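Local coordinates for protein putative transcriptional regulator, sugar-binding family (PDB 3NZE) that probably binds a sugar-type effector and regulates transcription through DNA binding in response, at residues Ser56-Gly61 against Arg150-Ile155; Ile60-Gly65 against Asp104-Phe109; Val85-Gly90 against Val117-Val122; Pro123-His128 against Glu210-Pro215. All coordinates share one frame; numbering follows the deposited sequence. Where two conformers were deposited one is given.

Contact 1: Ser56-Gly61 against Arg150-Ile155; sequences SNAIIG and RMSIAI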
loop_
_atom_site.group_PDB
_atom_site.type_symbol
_atom_site.label_atom_id
_atom_site.label_comp_id
_atom_site.label_asym_id
_atom_site.label_seq_id
_atom_site.Cartn_x
_atom_site.Cartn_y
_atom_site.Cartn_z
ATOM N N SER A 56 -1.741 21.663 -0.452
ATOM C CA SER A 56 -3.119 22.114 -0.583
ATOM C C SER A 56 -3.607 21.858 -2.003
ATOM O O SER A 56 -2.802 21.663 -2.923
ATOM C CB SER A 56 -3.250 23.601 -0.243
ATOM O OG SER A 56 -2.921 23.843 1.112
ATOM N N ASN A 57 -4.922 21.868 -2.173
ATOM C CA ASN A 57 -5.531 21.632 -3.480
ATOM C C ASN A 57 -5.090 20.307 -4.083
ATOM O O ASN A 57 -4.859 20.208 -5.292
ATOM C CB ASN A 57 -5.178 22.773 -4.438
ATOM C CG ASN A 57 -5.723 24.102 -3.973
ATOM O OD1 ASN A 57 -4.992 24.937 -3.439
ATOM N ND2 ASN A 57 -7.017 24.303 -4.163
ATOM N N ALA A 58 -4.972 19.290 -3.240
ATOM C CA ALA A 58 -4.464 17.996 -3.681
ATOM C C ALA A 58 -5.423 16.874 -3.325
ATOM O O ALA A 58 -6.232 16.996 -2.408
ATOM C CB ALA A 58 -3.100 17.728 -3.057
ATOM N N ILE A 59 -5.320 15.776 -4.055
ATOM C CA ILE A 59 -6.085 14.577 -3.748
ATOM C C ILE A 59 -5.102 13.491 -3.345
ATOM O O ILE A 59 -4.244 13.093 -4.135
ATOM C CB ILE A 59 -6.951 14.138 -4.943
ATOM C CG1 ILE A 59 -8.017 15.206 -5.224
ATOM C CG2 ILE A 59 -7.602 12.781 -4.680
ATOM C CD1 ILE A 59 -8.724 15.037 -6.543
ATOM N N ILE A 60 -5.199 13.053 -2.095
ATOM C CA ILE A 60 -4.267 12.074 -1.556
ATOM C C ILE A 60 -4.943 10.711 -1.437
ATOM O O ILE A 60 -5.860 10.536 -0.621
ATOM C CB ILE A 60 -3.779 12.479 -0.158
ATOM C CG1 ILE A 60 -3.291 13.934 -0.141
ATOM C CG2 ILE A 60 -2.709 11.509 0.331
ATOM C CD1 ILE A 60 -2.268 14.237 -1.183
ATOM N N GLY A 61 -4.466 9.749 -2.224
ATOM C CA GLY A 61 -4.985 8.393 -2.185
ATOM C C GLY A 61 -4.287 7.548 -1.130
ATOM O O GLY A 61 -3.058 7.493 -1.079
ATOM N N ARG A 150 -8.106 10.966 -10.089
ATOM C CA ARG A 150 -7.482 12.284 -10.050
ATOM C C ARG A 150 -6.411 12.423 -8.968
ATOM O O ARG A 150 -5.920 13.523 -8.731
ATOM C CB ARG A 150 -8.539 13.367 -9.820
ATOM C CG ARG A 150 -9.568 13.530 -10.936
ATOM C CD ARG A 150 -10.785 14.328 -10.427
ATOM N NE ARG A 150 -10.389 15.647 -9.942
ATOM C CZ ARG A 150 -11.094 16.390 -9.094
ATOM N NH1 ARG A 150 -12.250 15.953 -8.617
ATOM N NH2 ARG A 150 -10.633 17.578 -8.713
HETATM N N MSE A 151 -6.051 11.337 -8.286
HETATM C CA MSE A 151 -5.127 11.491 -7.159
HETATM C C MSE A 151 -3.750 12.051 -7.548
HETATM O O MSE A 151 -3.211 11.736 -8.610
HETATM C CB MSE A 151 -4.963 10.196 -6.364
HETATM C CG MSE A 151 -4.239 9.105 -7.095
HETATM SE SE MSE A 151 -4.161 7.520 -5.961
HETATM C CE MSE A 151 -4.984 6.265 -7.207
ATOM N N SER A 152 -3.212 12.880 -6.664
ATOM C CA SER A 152 -1.907 13.514 -6.865
ATOM C C SER A 152 -0.806 12.606 -6.324
ATOM O O SER A 152 0.274 12.488 -6.919
ATOM C CB SER A 152 -1.847 14.859 -6.130
ATOM O OG SER A 152 -3.099 15.531 -6.121
ATOM N N ILE A 153 -1.080 11.995 -5.176
ATOM C CA ILE A 153 -0.145 11.049 -4.571
ATOM C C ILE A 153 -0.884 9.807 -4.075
ATOM O O ILE A 153 -2.097 9.841 -3.814
ATOM C CB ILE A 153 0.718 11.672 -3.423
ATOM C CG1 ILE A 153 -0.078 11.826 -2.129
ATOM C CG2 ILE A 153 1.347 13.003 -3.860
ATOM C CD1 ILE A 153 0.756 12.402 -0.973
ATOM N N ALA A 154 -0.166 8.690 -4.004
ATOM C CA ALA A 154 -0.736 7.432 -3.510
ATOM C C ALA A 154 0.174 6.934 -2.408
ATOM O O ALA A 154 1.386 7.020 -2.534
ATOM C CB ALA A 154 -0.813 6.393 -4.624
ATOM N N ILE A 155 -0.403 6.423 -1.326
ATOM C CA ILE A 155 0.400 5.905 -0.223
ATOM C C ILE A 155 -0.078 4.515 0.095
ATOM O O ILE A 155 -1.275 4.306 0.287
ATOM C CB ILE A 155 0.251 6.765 1.048
ATOM C CG1 ILE A 155 0.442 8.247 0.720
ATOM C CG2 ILE A 155 1.255 6.312 2.114
ATOM C CD1 ILE A 155 0.091 9.197 1.866
#
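Ile59 and Ser152 pair at the start of two neighbouring parallel strands, where the serine hydroxyl does work that a strand carbonyl would otherwise do. Ile59 N donates to Ser152 OG at 3.0 Å, and Ser152 N returns a bond to Ile59 O at 2.7 Å, lying in the carbonyl plane. With chi1 at -34°, OG of Ser152 sits on the side of its own backbone N, facing the isoleucine amide. Further along, Gly61 takes over: its N reaches Ile153 O and its O receives Ile155 N, both at 2.9 Å. This is the parallel ladder of strands 59-62 and 153-160 within the alpha/beta sheet of the putative sugar-binding domain. Packing is closest on the face carrying Ile60 and Ile153, which lie side by side and point the same way; Ile60 CD1 comes to 3.4 Å from Ile153 CG1 in one of the two conformers of Ile153. On the other face, Met151 SE lies 4.0 Å from Gly61 CA, and a beta carbon on the glycine would collide with the selenium. The solvent side is sparser: the exposed Arg150 bends at chi3, bringing its guanidinium over Ile59 CD1, whose methyl carbon sits 3.7 Å above the centre of that plane.

Contact 2: Ile60-Gly65 against Asp104-Phe109; sequences IGVAWG and DIMRRF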
loop_
_atom_site.group_PDB
_atom_site.type_symbol
_atom_site.label_atom_id
_atom_site.label_comp_id
_atom_site.label_asym_id
_atom_site.label_seq_id
_atom_site.Cartn_x
_atom_site.Cartn_y
_atom_site.Cartn_z
ATOM N N ILE A 60 -5.199 13.053 -2.095
ATOM C CA ILE A 60 -4.267 12.074 -1.556
ATOM C C ILE A 60 -4.943 10.711 -1.437
ATOM O O ILE A 60 -5.860 10.536 -0.621
ATOM C CB ILE A 60 -3.779 12.479 -0.158
ATOM C CG1 ILE A 60 -3.291 13.934 -0.141
ATOM C CG2 ILE A 60 -2.709 11.509 0.331
ATOM C CD1 ILE A 60 -2.268 14.237 -1.183
ATOM N N GLY A 61 -4.466 9.749 -2.224
ATOM C CA GLY A 61 -4.985 8.393 -2.185
ATOM C C GLY A 61 -4.287 7.548 -1.130
ATOM O O GLY A 61 -3.058 7.493 -1.079
ATOM N N VAL A 62 -5.075 6.902 -0.271
ATOM C CA VAL A 62 -4.524 6.030 0.765
ATOM C C VAL A 62 -5.099 4.630 0.623
ATOM O O VAL A 62 -6.319 4.440 0.675
ATOM C CB VAL A 62 -4.896 6.536 2.182
ATOM C CG1 VAL A 62 -4.412 5.564 3.249
ATOM C CG2 VAL A 62 -4.322 7.938 2.426
ATOM N N ALA A 63 -4.232 3.642 0.457
ATOM C CA ALA A 63 -4.671 2.258 0.488
ATOM C C ALA A 63 -4.476 1.802 1.926
ATOM O O ALA A 63 -3.346 1.711 2.400
ATOM C CB ALA A 63 -3.845 1.410 -0.471
ATOM N N TRP A 64 -5.570 1.570 2.640
ATOM C CA TRP A 64 -5.472 1.282 4.063
ATOM C C TRP A 64 -5.081 -0.179 4.305
ATOM O O TRP A 64 -5.367 -1.065 3.482
ATOM C CB TRP A 64 -6.783 1.632 4.788
ATOM C CG TRP A 64 -7.851 0.654 4.472
ATOM C CD1 TRP A 64 -8.765 0.729 3.462
ATOM C CD2 TRP A 64 -8.113 -0.569 5.170
ATOM N NE1 TRP A 64 -9.582 -0.377 3.488
ATOM C CE2 TRP A 64 -9.204 -1.190 4.526
ATOM C CE3 TRP A 64 -7.535 -1.196 6.284
ATOM C CZ2 TRP A 64 -9.722 -2.409 4.949
ATOM C CZ3 TRP A 64 -8.049 -2.406 6.704
ATOM C CH2 TRP A 64 -9.135 -3.005 6.034
ATOM N N GLY A 65 -4.418 -0.410 5.438
ATOM C CA GLY A 65 -3.974 -1.729 5.850
ATOM C C GLY A 65 -3.222 -1.584 7.161
ATOM O O GLY A 65 -3.174 -0.498 7.720
ATOM N N ASP A 104 -10.703 4.828 10.955
ATOM C CA ASP A 104 -9.780 5.503 11.861
ATOM C C ASP A 104 -8.542 5.988 11.127
ATOM O O ASP A 104 -8.025 7.071 11.421
ATOM C CB ASP A 104 -9.393 4.598 13.036
ATOM C CG ASP A 104 -10.531 4.425 14.037
ATOM O OD1 ASP A 104 -11.520 5.174 13.932
ATOM O OD2 ASP A 104 -10.425 3.557 14.926
ATOM N N ILE A 105 -8.069 5.177 10.189
ATOM C CA ILE A 105 -6.914 5.547 9.367
ATOM C C ILE A 105 -7.242 6.796 8.564
ATOM O O ILE A 105 -6.500 7.787 8.600
ATOM C CB ILE A 105 -6.497 4.403 8.418
ATOM C CG1 ILE A 105 -5.956 3.224 9.226
ATOM C CG2 ILE A 105 -5.443 4.874 7.411
ATOM C CD1 ILE A 105 -5.812 1.961 8.422
HETATM N N MSE A 106 -8.371 6.766 7.861
HETATM C CA MSE A 106 -8.757 7.926 7.061
HETATM C C MSE A 106 -8.924 9.187 7.919
HETATM O O MSE A 106 -8.470 10.269 7.538
HETATM C CB MSE A 106 -9.994 7.633 6.195
HETATM C CG MSE A 106 -9.883 6.376 5.347
HETATM SE SE MSE A 106 -8.456 6.528 4.007
HETATM C CE MSE A 106 -9.016 8.175 3.149
ATOM N N ARG A 107 -9.568 9.055 9.078
ATOM C CA ARG A 107 -9.727 10.179 10.009
ATOM C C ARG A 107 -8.398 10.797 10.463
ATOM O O ARG A 107 -8.257 12.018 10.497
ATOM C CB ARG A 107 -10.563 9.755 11.228
ATOM C CG ARG A 107 -12.012 9.463 10.897
ATOM C CD ARG A 107 -12.815 9.032 12.133
ATOM N NE ARG A 107 -14.147 8.559 11.744
ATOM C CZ ARG A 107 -15.275 9.230 11.964
ATOM N NH1 ARG A 107 -16.437 8.725 11.560
ATOM N NH2 ARG A 107 -15.247 10.401 12.592
ATOM N N ARG A 108 -7.425 9.955 10.802
ATOM C CA ARG A 108 -6.092 10.436 11.173
ATOM C C ARG A 108 -5.440 11.251 10.055
ATOM O O ARG A 108 -4.792 12.277 10.319
ATOM C CB ARG A 108 -5.195 9.261 11.579
ATOM C CG ARG A 108 -5.527 8.717 12.982
ATOM C CD ARG A 108 -4.750 7.446 13.307
ATOM N NE ARG A 108 -5.452 6.657 14.315
ATOM C CZ ARG A 108 -5.727 5.364 14.195
ATOM N NH1 ARG A 108 -5.346 4.692 13.120
ATOM N NH2 ARG A 108 -6.369 4.738 15.167
ATOM N N PHE A 109 -5.612 10.801 8.816
ATOM C CA PHE A 109 -5.050 11.530 7.674
ATOM C C PHE A 109 -5.788 12.850 7.506
ATOM O O PHE A 109 -5.172 13.897 7.353
ATOM C CB PHE A 109 -5.119 10.704 6.378
ATOM C CG PHE A 109 -3.890 9.877 6.120
ATOM C CD1 PHE A 109 -3.788 8.587 6.608
ATOM C CD2 PHE A 109 -2.820 10.402 5.397
ATOM C CE1 PHE A 109 -2.664 7.818 6.369
ATOM C CE2 PHE A 109 -1.695 9.636 5.157
ATOM C CZ PHE A 109 -1.612 8.342 5.642
#
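Val62 meets the helix through three different residues, and its most directed contact is a CH-pi one. Its CG2 stands 4.0 Å from the centroid of the Phe109 ring and 3° off the ring normal, so the methyl is almost exactly centred over one face. The valine and phenylalanine side chains approach from opposite directions. The segments belong to strand 59-62 and helix 99-113, a helix packed on the sheet of an alpha/beta domain; their short axes run 153° apart, 10.6 Å at closest approach. Contact with selenium is a second kind: Met106, bent at chi2 and chi3, curls SE back to 4.0 Å from Val62 CB. Apolar packing on Ile105 is the third. With Val62 chi1 at 176°, CG1 is anti to the backbone N, which leaves CG2 for the ring and turns CG1 toward Ile105 CG2, 4.3 Å off. The Ile105 and Trp64 side chains cross at about a right angle, with Ile105 CD1 3.8 Å from Trp64 CB. Separately, Ile105 CD1 lies 3.7 Å from Gly65 O, at the N-cap of helix 66-73. The indole's own polar atom turns elsewhere, Trp64 NE1 donating to Gly90 O, while Leu68 of helix 66-73 also packs on Val62.

Contact 3: Val85-Gly90 against Val117-Val122; sequences VVQLNG and VEQFPV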
loop_
_atom_site.group_PDB
_atom_site.type_symbol
_atom_site.label_atom_id
_atom_site.label_comp_id
_atom_site.label_asym_id
_atom_site.label_seq_id
_atom_site.Cartn_x
_atom_site.Cartn_y
_atom_site.Cartn_z
ATOM N N VAL A 85 -8.525 13.499 1.147
ATOM C CA VAL A 85 -7.921 12.177 1.255
ATOM C C VAL A 85 -8.964 11.148 0.853
ATOM O O VAL A 85 -10.068 11.111 1.402
ATOM C CB VAL A 85 -7.372 11.864 2.665
ATOM C CG1 VAL A 85 -6.103 12.660 2.937
ATOM C CG2 VAL A 85 -8.421 12.122 3.731
ATOM N N VAL A 86 -8.621 10.332 -0.136
ATOM C CA VAL A 86 -9.557 9.349 -0.665
ATOM C C VAL A 86 -9.090 7.918 -0.401
ATOM O O VAL A 86 -7.919 7.573 -0.598
ATOM C CB VAL A 86 -9.881 9.599 -2.173
ATOM C CG1 VAL A 86 -8.602 9.571 -3.042
ATOM C CG2 VAL A 86 -10.915 8.597 -2.683
ATOM N N GLN A 87 -10.018 7.091 0.064
ATOM C CA GLN A 87 -9.759 5.693 0.355
ATOM C C GLN A 87 -9.666 4.898 -0.955
ATOM O O GLN A 87 -10.565 4.985 -1.792
ATOM C CB GLN A 87 -10.927 5.184 1.204
ATOM C CG GLN A 87 -10.832 3.761 1.700
ATOM C CD GLN A 87 -12.081 3.402 2.499
ATOM O OE1 GLN A 87 -12.787 4.290 2.976
ATOM N NE2 GLN A 87 -12.353 2.113 2.650
ATOM N N LEU A 88 -8.593 4.123 -1.136
ATOM C CA LEU A 88 -8.363 3.435 -2.416
ATOM C C LEU A 88 -8.920 2.015 -2.493
ATOM O O LEU A 88 -9.083 1.474 -3.588
ATOM C CB LEU A 88 -6.866 3.385 -2.729
ATOM C CG LEU A 88 -6.202 4.753 -2.912
ATOM C CD1 LEU A 88 -4.734 4.582 -3.341
ATOM C CD2 LEU A 88 -6.971 5.561 -3.947
ATOM N N ASN A 89 -9.191 1.416 -1.335
ATOM C CA ASN A 89 -9.703 0.055 -1.268
ATOM C C ASN A 89 -10.811 -0.053 -0.230
ATOM O O ASN A 89 -10.809 0.681 0.739
ATOM C CB ASN A 89 -8.584 -0.941 -0.940
ATOM C CG ASN A 89 -7.805 -0.573 0.312
ATOM O OD1 ASN A 89 -7.468 0.591 0.531
ATOM N ND2 ASN A 89 -7.491 -1.574 1.128
ATOM N N GLY A 90 -11.750 -0.976 -0.444
ATOM C CA GLY A 90 -12.921 -1.096 0.412
ATOM C C GLY A 90 -12.596 -1.676 1.773
ATOM O O GLY A 90 -11.443 -2.021 2.059
ATOM N N VAL A 117 -12.308 14.030 4.111
ATOM C CA VAL A 117 -12.194 12.591 3.944
ATOM C C VAL A 117 -13.273 12.050 3.001
ATOM O O VAL A 117 -14.457 12.331 3.169
ATOM C CB VAL A 117 -12.292 11.870 5.302
ATOM C CG1 VAL A 117 -12.396 10.373 5.109
ATOM C CG2 VAL A 117 -11.091 12.223 6.180
ATOM N N GLU A 118 -12.857 11.273 2.006
ATOM C CA GLU A 118 -13.801 10.604 1.119
ATOM C C GLU A 118 -13.629 9.093 1.178
ATOM O O GLU A 118 -12.623 8.540 0.730
ATOM C CB GLU A 118 -13.641 11.086 -0.321
ATOM C CG GLU A 118 -14.011 12.558 -0.527
ATOM C CD GLU A 118 -15.514 12.800 -0.510
ATOM O OE1 GLU A 118 -16.286 11.815 -0.510
ATOM O OE2 GLU A 118 -15.922 13.982 -0.506
ATOM N N GLN A 119 -14.628 8.419 1.722
ATOM C CA GLN A 119 -14.557 6.973 1.854
ATOM C C GLN A 119 -15.277 6.223 0.745
ATOM O O GLN A 119 -16.031 6.798 -0.045
ATOM C CB GLN A 119 -15.039 6.533 3.239
ATOM C CG GLN A 119 -14.101 7.045 4.313
ATOM C CD GLN A 119 -14.199 6.284 5.606
ATOM O OE1 GLN A 119 -14.629 6.835 6.615
ATOM N NE2 GLN A 119 -13.787 5.010 5.592
ATOM N N PHE A 120 -15.042 4.918 0.718
ATOM C CA PHE A 120 -15.353 4.062 -0.418
ATOM C C PHE A 120 -16.379 3.045 0.096
ATOM O O PHE A 120 -16.024 2.149 0.857
ATOM C CB PHE A 120 -14.042 3.369 -0.816
ATOM C CG PHE A 120 -14.023 2.770 -2.208
ATOM C CD1 PHE A 120 -14.921 3.159 -3.187
ATOM C CD2 PHE A 120 -13.060 1.828 -2.536
ATOM C CE1 PHE A 120 -14.868 2.597 -4.464
ATOM C CE2 PHE A 120 -13.003 1.261 -3.792
ATOM C CZ PHE A 120 -13.902 1.648 -4.764
ATOM N N PRO A 121 -17.658 3.191 -0.304
ATOM C CA PRO A 121 -18.715 2.379 0.327
ATOM C C PRO A 121 -18.822 0.977 -0.274
ATOM O O PRO A 121 -19.880 0.591 -0.776
ATOM C CB PRO A 121 -19.983 3.180 0.026
ATOM C CG PRO A 121 -19.698 3.805 -1.290
ATOM C CD PRO A 121 -18.222 4.196 -1.222
ATOM N N VAL A 122 -17.727 0.226 -0.204
ATOM C CA VAL A 122 -17.651 -1.116 -0.775
ATOM C C VAL A 122 -16.894 -2.020 0.201
ATOM O O VAL A 122 -16.076 -1.524 0.996
ATOM C CB VAL A 122 -16.946 -1.098 -2.162
ATOM C CG1 VAL A 122 -17.525 0.008 -3.044
ATOM C CG2 VAL A 122 -15.467 -0.901 -2.003
HETATM O O HOH W 1 -14.991 1.798 3.925
#
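Gln87 reaches across to Gln119 and Phe120 with a fully extended side chain. Its CB begins over the partner backbone, 3.8 Å from Glu118 O, the atom that also accepts Gln87 N. CG, placed anti to the backbone N (chi1 -176°), passes near Phe120 CB, and CD comes to 3.9 Å from that same carbon; the amide plane stands 85° to the phenyl ring. At the tip, OE1 is gripped by two donors from opposite faces of its plane. Gln119 NE2 bonds at 2.9 Å, with OE1 lying in the plane of the Gln119 amide but the donor tilted from the plane of the Gln87 amide. Phe120 N, at 3.3 Å, stands well above that plane, 74° out of it, and so misses the lone pairs. Gln87 NE2 donates to Asn89 O of its own segment at 2.8 Å and to a water that itself donates to Phe120 O, which fixes the amide's flip. A leucine in place of Gln87 would probably leave the Gln119 amide and Phe120 N without their shared acceptor and Asn89 O without its side-chain donor. Before this point the pairing is regular: Glu118 N binds Val85 O at 2.9 Å. The Phe120 ring sets its edge against Asn89 C, with Val122 CG2 over one face, offset toward the rim. Glu118, seen to bind calcium in a crystal structure of this protein though none is bound to this chain, pairs with Arg116. Strands 84-87 and 116-118, joined through helix 99-113, form a beta-alpha-beta crossover unit.

Contact 4: Pro123-His128 against Glu210-Pro215; sequences PAFFDH and ERSTGP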
loop_
_atom_site.group_PDB
_atom_site.type_symbol
_atom_site.label_atom_id
_atom_site.label_comp_id
_atom_site.label_asym_id
_atom_site.label_seq_id
_atom_site.Cartn_x
_atom_site.Cartn_y
_atom_site.Cartn_z
ATOM N N PRO A 123 -17.168 -3.341 0.171
ATOM C CA PRO A 123 -16.505 -4.242 1.128
ATOM C C PRO A 123 -15.004 -4.369 0.840
ATOM O O PRO A 123 -14.520 -3.809 -0.141
ATOM C CB PRO A 123 -17.204 -5.592 0.903
ATOM C CG PRO A 123 -18.435 -5.288 0.077
ATOM C CD PRO A 123 -18.139 -4.048 -0.690
ATOM N N ALA A 124 -14.289 -5.121 1.669
ATOM C CA ALA A 124 -12.834 -5.240 1.527
ATOM C C ALA A 124 -12.417 -5.889 0.213
ATOM O O ALA A 124 -11.351 -5.599 -0.306
ATOM C CB ALA A 124 -12.244 -6.030 2.709
ATOM N N PHE A 125 -13.264 -6.771 -0.304
ATOM C CA PHE A 125 -12.948 -7.576 -1.481
ATOM C C PHE A 125 -14.253 -8.279 -1.823
ATOM O O PHE A 125 -15.117 -8.429 -0.952
ATOM C CB PHE A 125 -11.871 -8.607 -1.110
ATOM C CG PHE A 125 -11.091 -9.140 -2.282
ATOM C CD1 PHE A 125 -10.028 -8.422 -2.800
ATOM C CD2 PHE A 125 -11.404 -10.370 -2.842
ATOM C CE1 PHE A 125 -9.295 -8.910 -3.873
ATOM C CE2 PHE A 125 -10.676 -10.861 -3.921
ATOM C CZ PHE A 125 -9.619 -10.131 -4.424
ATOM N N PHE A 126 -14.420 -8.697 -3.074
ATOM C CA PHE A 126 -15.652 -9.381 -3.468
ATOM C C PHE A 126 -15.484 -10.889 -3.539
ATOM O O PHE A 126 -14.453 -11.382 -3.973
ATOM C CB PHE A 126 -16.150 -8.857 -4.814
ATOM C CG PHE A 126 -16.594 -7.432 -4.774
ATOM C CD1 PHE A 126 -17.795 -7.088 -4.167
ATOM C CD2 PHE A 126 -15.828 -6.436 -5.358
ATOM C CE1 PHE A 126 -18.217 -5.775 -4.130
ATOM C CE2 PHE A 126 -16.251 -5.117 -5.327
ATOM C CZ PHE A 126 -17.446 -4.785 -4.698
ATOM N N ASP A 127 -16.508 -11.616 -3.111
ATOM C CA ASP A 127 -16.552 -13.074 -3.244
ATOM C C ASP A 127 -16.715 -13.499 -4.703
ATOM O O ASP A 127 -16.215 -14.553 -5.115
ATOM C CB ASP A 127 -17.735 -13.654 -2.455
ATOM C CG ASP A 127 -17.527 -13.614 -0.949
ATOM O OD1 ASP A 127 -16.434 -13.220 -0.495
ATOM O OD2 ASP A 127 -18.467 -13.999 -0.218
ATOM N N HIS A 128 -17.425 -12.682 -5.472
ATOM C CA HIS A 128 -17.771 -13.008 -6.846
ATOM C C HIS A 128 -17.490 -11.829 -7.758
ATOM O O HIS A 128 -17.860 -10.697 -7.455
ATOM C CB HIS A 128 -19.263 -13.374 -6.966
ATOM C CG HIS A 128 -19.720 -14.394 -5.971
ATOM N ND1 HIS A 128 -20.478 -14.069 -4.866
ATOM C CD2 HIS A 128 -19.528 -15.733 -5.914
ATOM C CE1 HIS A 128 -20.734 -15.163 -4.172
ATOM N NE2 HIS A 128 -20.169 -16.187 -4.786
ATOM N N GLU A 210 -10.261 -9.644 -10.691
ATOM C CA GLU A 210 -11.617 -9.258 -11.078
ATOM C C GLU A 210 -12.522 -9.075 -9.868
ATOM O O GLU A 210 -13.662 -8.599 -9.998
ATOM C CB GLU A 210 -12.219 -10.275 -12.031
ATOM C CG GLU A 210 -11.459 -10.380 -13.333
ATOM C CD GLU A 210 -12.156 -11.275 -14.304
ATOM O OE1 GLU A 210 -12.856 -12.201 -13.843
ATOM O OE2 GLU A 210 -12.009 -11.051 -15.522
ATOM N N ARG A 211 -12.013 -9.429 -8.692
ATOM C CA ARG A 211 -12.761 -9.300 -7.445
ATOM C C ARG A 211 -12.200 -8.195 -6.542
ATOM O O ARG A 211 -12.702 -7.955 -5.437
ATOM C CB ARG A 211 -12.769 -10.640 -6.708
ATOM C CG ARG A 211 -13.642 -11.691 -7.392
ATOM C CD ARG A 211 -13.235 -13.089 -6.993
ATOM N NE ARG A 211 -13.226 -13.262 -5.545
ATOM C CZ ARG A 211 -12.765 -14.344 -4.925
ATOM N NH1 ARG A 211 -12.255 -15.352 -5.629
ATOM N NH2 ARG A 211 -12.798 -14.410 -3.602
ATOM N N SER A 212 -11.156 -7.524 -7.018
ATOM C CA SER A 212 -10.515 -6.487 -6.224
ATOM C C SER A 212 -11.250 -5.148 -6.265
ATOM O O SER A 212 -11.879 -4.808 -7.266
ATOM C CB SER A 212 -9.059 -6.295 -6.649
ATOM O OG SER A 212 -8.457 -5.306 -5.821
ATOM N N THR A 213 -11.150 -4.387 -5.174
ATOM C CA THR A 213 -11.719 -3.044 -5.124
ATOM C C THR A 213 -10.707 -1.929 -5.408
ATOM O O THR A 213 -11.088 -0.762 -5.491
ATOM C CB THR A 213 -12.396 -2.748 -3.747
ATOM O OG1 THR A 213 -11.402 -2.621 -2.725
ATOM C CG2 THR A 213 -13.380 -3.858 -3.370
ATOM N N GLY A 214 -9.431 -2.280 -5.564
ATOM C CA GLY A 214 -8.387 -1.268 -5.688
ATOM C C GLY A 214 -8.114 -0.791 -7.113
ATOM O O GLY A 214 -8.589 -1.390 -8.074
ATOM N N PRO A 215 -7.362 0.312 -7.246
ATOM C CA PRO A 215 -7.002 0.901 -8.545
ATOM C C PRO A 215 -6.093 -0.027 -9.341
ATOM O O PRO A 215 -5.314 -0.782 -8.754
ATOM C CB PRO A 215 -6.205 2.160 -8.159
ATOM C CG PRO A 215 -6.463 2.371 -6.698
ATOM C CD PRO A 215 -6.725 1.020 -6.126
HETATM O O HOH W 2 -10.498 -4.976 -2.580
HETATM O O HOH W 3 -13.578 -12.833 -1.022
#
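Phe126 O accepts the shortest direct bond between the two loops, from Arg211 NE at 2.7 Å with an N-H...O angle of 171°. The oxygen lies at the edge of the guanidinium, within its plane, so the NE-H is used almost ideally. A bend at chi3 (54°) folds the arginine chain back to place it there. Asp127 O sits over one face of the same group, offset toward the rim and not bonded to NE. Water 3 lies in the plane at another edge, accepting from Arg211 NH2 and bonded to Asp127 OD1, while a salt bridge from NH2 to Asp179 ties the group to helix 177-185. A leucine in place of Arg211 would probably leave Phe126 O and the Asp179 carboxylate without their mate and let the 123-128 loop shift at this end. The backbones answer in kind, Phe126 N donating to Arg211 O at 3.0 Å. That carbonyl oxygen also rests over the centre of the Phe125 ring, 3.6 Å above it; Arg211 CB packs at 3.5 Å from CE2 of the same ring, which stacks with Tyr174 as well. Farther along, Thr213 CG2 touches Phe126 CE2 at 3.7 Å, and water 2 bridges Ala124 O to Thr213 N, while Thr213 OG1 bonds to Gly90 N. Ser212 OG, also bonded to Thr194 OG1, accepts from Gly214 N, closing an ST turn. The arrangement pairs two irregular loops, those leading into helices 129-135 and 217-221, within the putative sugar-binding domain.

How the contacts relate
Contacts 1, 2 and 3 share one sheet. Strand 59-62 serves contacts 1 and 2, which have Ile60 and Gly61 in common, and it joins contact 3 through Ile60 O and Val86 N, 2.8 Å apart. Helix 99-113 of contact 2 is the crossover between the strands of contact 3, and Met106 CE reaches 3.4 Å from Gln87 N. Contact 4 continues outward from contact 3: Gly90 N lies 2.8 Å from Thr213 OG1. Contacts 1 and 4 meet lightly, with centres about 22 Å apart. Of the calcium-site residues, empty in this chain, Glu118 belongs to contact 3, its side chain about 6 Å from that of Met106 and 8 Å from that of Ile59; Thr96 is about 11 Å from Ala124, side chain to side chain.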